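Local atomic coordinates of putative aspartate aminotransferase (Thermus thermophilus, PDB entry 1IUG), a protein that probably acts as a pyridoxal-phosphate-dependent aminotransferase, passing amino groups between amino acids such as aspartate and 2-oxo acids. Residues 17-22 / 236-241. Numbering follows the deposited sequence.
Sequences LEALAR and VLAVAA
Ala19 presses its methyl onto the backbone of the helix that carries Leu237 and Ala238. Its CB lies 3.8 Å from the CA of Ala238 and also approaches the C of Leu237. The CB of Ala238 flanks the CB of Ala19 at 4.1 Å. Alanine suits both places: with nothing beyond CB on either residue, the CA of Ala19 can lie 5.3 Å from the CA of Ala238.

Leu237 borders this methyl with the base of its side chain. Its CB sits 4.2 Å from the CB of Ala19, but its CG has already moved off to 5.3 Å from that same Ala19 CB. Chi2 of 166° holds CD1 anti to CA, turning this methyl toward the end of helix 14-21, where it lies 4.9 Å from the CB of Arg22, a loose approach. The leucine thereby meets Ala19 through its CB, while its longer side chain also packs on Val35 of helix 30-47. On the other flank, the CD2 of Leu20 ends 4.8 Å from the CB of Ala238, and Leu20 itself rests on Pro190.

Ala238 also touches Cys189, and Leu17 meets Leu20 of the second subunit. Small alanines thus let helix 14-21 lie close against helix 233-246, near the subunit interface of a dimeric, fold-type I pyridoxal-phosphate enzyme of the class-V aminotransferase family.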
ATOM      1  N   LEU A  17       3.399  15.276 -10.153  1.00 37.56           N
ATOM      2  CA  LEU A  17       2.046  15.630 -10.575  1.00 39.48           C
ATOM      3  C   LEU A  17       1.820  15.300 -12.050  1.00 39.96           C
ATOM      4  O   LEU A  17       0.716  14.929 -12.443  1.00 38.87           O
ATOM      5  CB  LEU A  17       1.763  17.110 -10.303  1.00 41.64           C
ATOM      6  CG  LEU A  17       1.632  17.493  -8.824  1.00 42.31           C
ATOM      7  CD1 LEU A  17       1.621  19.005  -8.669  1.00 42.69           C
ATOM      8  CD2 LEU A  17       0.364  16.879  -8.242  1.00 42.73           C
ATOM      9  N   GLU A  18       2.869  15.428 -12.860  1.00 41.32           N
ATOM     10  CA  GLU A  18       2.773  15.107 -14.284  1.00 44.07           C
ATOM     11  C   GLU A  18       2.547  13.609 -14.447  1.00 42.90           C
ATOM     12  O   GLU A  18       1.691  13.176 -15.223  1.00 43.34           O
ATOM     13  CB  GLU A  18       4.061  15.480 -15.017  1.00 47.34           C
ATOM     14  CG  GLU A  18       4.364  16.961 -15.074  1.00 54.02           C
ATOM     15  CD  GLU A  18       5.594  17.254 -15.908  1.00 56.90           C
ATOM     16  OE1 GLU A  18       5.654  16.777 -17.065  1.00 59.30           O
ATOM     17  OE2 GLU A  18       6.501  17.953 -15.408  1.00 58.59           O
ATOM     18  N   ALA A  19       3.334  12.832 -13.708  1.00 40.68           N
ATOM     19  CA  ALA A  19       3.262  11.377 -13.745  1.00 40.44           C
ATOM     20  C   ALA A  19       1.887  10.858 -13.341  1.00 39.38           C
ATOM     21  O   ALA A  19       1.370   9.926 -13.951  1.00 39.59           O
ATOM     22  CB  ALA A  19       4.343  10.777 -12.846  1.00 38.70           C
ATOM     23  N   LEU A  20       1.291  11.482 -12.327  1.00 38.96           N
ATOM     24  CA  LEU A  20      -0.022  11.080 -11.841  1.00 39.76           C
ATOM     25  C   LEU A  20      -1.157  11.407 -12.813  1.00 40.98           C
ATOM     26  O   LEU A  20      -2.247  10.839 -12.711  1.00 40.51           O
ATOM     27  CB  LEU A  20      -0.302  11.710 -10.473  1.00 40.00           C
ATOM     28  CG  LEU A  20       0.578  11.268  -9.300  1.00 41.69           C
ATOM     29  CD1 LEU A  20       0.124  11.972  -8.027  1.00 42.38           C
ATOM     30  CD2 LEU A  20       0.509   9.758  -9.124  1.00 41.40           C
ATOM     31  N   ALA A  21      -0.902  12.320 -13.748  1.00 41.35           N
ATOM     32  CA  ALA A  21      -1.903  12.712 -14.741  1.00 43.38           C
ATOM     33  C   ALA A  21      -1.929  11.762 -15.944  1.00 43.38           C
ATOM     34  O   ALA A  21      -2.858  11.797 -16.755  1.00 43.47           O
ATOM     35  CB  ALA A  21      -1.657  14.148 -15.204  1.00 43.34           C
ATOM     36  N   ARG A  22      -0.909  10.914 -16.053  1.00 44.58           N
ATOM     37  CA  ARG A  22      -0.810   9.955 -17.151  1.00 45.09           C
ATOM     38  C   ARG A  22      -1.902   8.894 -17.065  1.00 44.32           C
ATOM     39  O   ARG A  22      -2.322   8.512 -15.969  1.00 43.06           O
ATOM     40  CB  ARG A  22       0.560   9.267 -17.140  1.00 48.13           C
ATOM     41  CG  ARG A  22       1.744  10.199 -17.323  1.00 53.38           C
ATOM     42  CD  ARG A  22       1.678  10.936 -18.645  1.00 58.88           C
ATOM     43  NE  ARG A  22       2.754  11.920 -18.759  1.00 64.66           N
ATOM     44  CZ  ARG A  22       3.056  12.579 -19.874  1.00 66.70           C
ATOM     45  NH1 ARG A  22       2.366  12.362 -20.989  1.00 67.48           N
ATOM     46  NH2 ARG A  22       4.043  13.466 -19.870  1.00 67.77           N
ATOM     47  N   VAL A 236       4.967   4.511  -8.768  1.00 24.54           N
ATOM     48  CA  VAL A 236       6.282   4.054  -9.201  1.00 24.36           C
ATOM     49  C   VAL A 236       6.795   4.984 -10.301  1.00 26.22           C
ATOM     50  O   VAL A 236       7.978   5.337 -10.320  1.00 26.00           O
ATOM     51  CB  VAL A 236       6.240   2.581  -9.700  1.00 24.29           C
ATOM     52  CG1 VAL A 236       7.584   2.173 -10.289  1.00 23.94           C
ATOM     53  CG2 VAL A 236       5.890   1.653  -8.549  1.00 22.89           C
ATOM     54  N   LEU A 237       5.891   5.408 -11.186  1.00 27.63           N
ATOM     55  CA  LEU A 237       6.229   6.329 -12.273  1.00 29.46           C
ATOM     56  C   LEU A 237       6.730   7.644 -11.693  1.00 27.77           C
ATOM     57  O   LEU A 237       7.720   8.207 -12.171  1.00 27.02           O
ATOM     58  CB  LEU A 237       5.005   6.608 -13.148  1.00 32.13           C
ATOM     59  CG  LEU A 237       4.805   5.722 -14.374  1.00 38.48           C
ATOM     60  CD1 LEU A 237       3.394   5.907 -14.924  1.00 39.03           C
ATOM     61  CD2 LEU A 237       5.857   6.068 -15.425  1.00 38.83           C
ATOM     62  N   ALA A 238       6.022   8.129 -10.673  1.00 24.88           N
ATOM     63  CA  ALA A 238       6.373   9.371  -9.991  1.00 25.96           C
ATOM     64  C   ALA A 238       7.755   9.267  -9.330  1.00 25.14           C
ATOM     65  O   ALA A 238       8.554  10.201  -9.394  1.00 25.45           O
ATOM     66  CB  ALA A 238       5.304   9.718  -8.951  1.00 24.21           C
ATOM     67  N   VAL A 239       8.029   8.125  -8.704  1.00 25.13           N
ATOM     68  CA  VAL A 239       9.316   7.890  -8.052  1.00 24.79           C
ATOM     69  C   VAL A 239      10.446   7.907  -9.087  1.00 25.26           C
ATOM     70  O   VAL A 239      11.479   8.543  -8.874  1.00 24.91           O
ATOM     71  CB  VAL A 239       9.324   6.535  -7.286  1.00 25.18           C
ATOM     72  CG1 VAL A 239      10.745   6.170  -6.850  1.00 23.81           C
ATOM     73  CG2 VAL A 239       8.409   6.620  -6.064  1.00 23.37           C
ATOM     74  N   ALA A 240      10.231   7.225 -10.210  1.00 24.97           N
ATOM     75  CA  ALA A 240      11.223   7.159 -11.282  1.00 25.99           C
ATOM     76  C   ALA A 240      11.527   8.550 -11.857  1.00 27.13           C
ATOM     77  O   ALA A 240      12.691   8.924 -12.008  1.00 25.95           O
ATOM     78  CB  ALA A 240      10.741   6.221 -12.380  1.00 24.21           C
ATOM     79  N   ALA A 241      10.473   9.313 -12.142  1.00 27.91           N
ATOM     80  CA  ALA A 241      10.599  10.668 -12.686  1.00 29.29           C
ATOM     81  C   ALA A 241      11.403  11.606 -11.780  1.00 29.65           C
ATOM     82  O   ALA A 241      12.239  12.371 -12.260  1.00 31.56           O
ATOM     83  CB  ALA A 241       9.216  11.257 -12.949  1.00 28.65           C
TER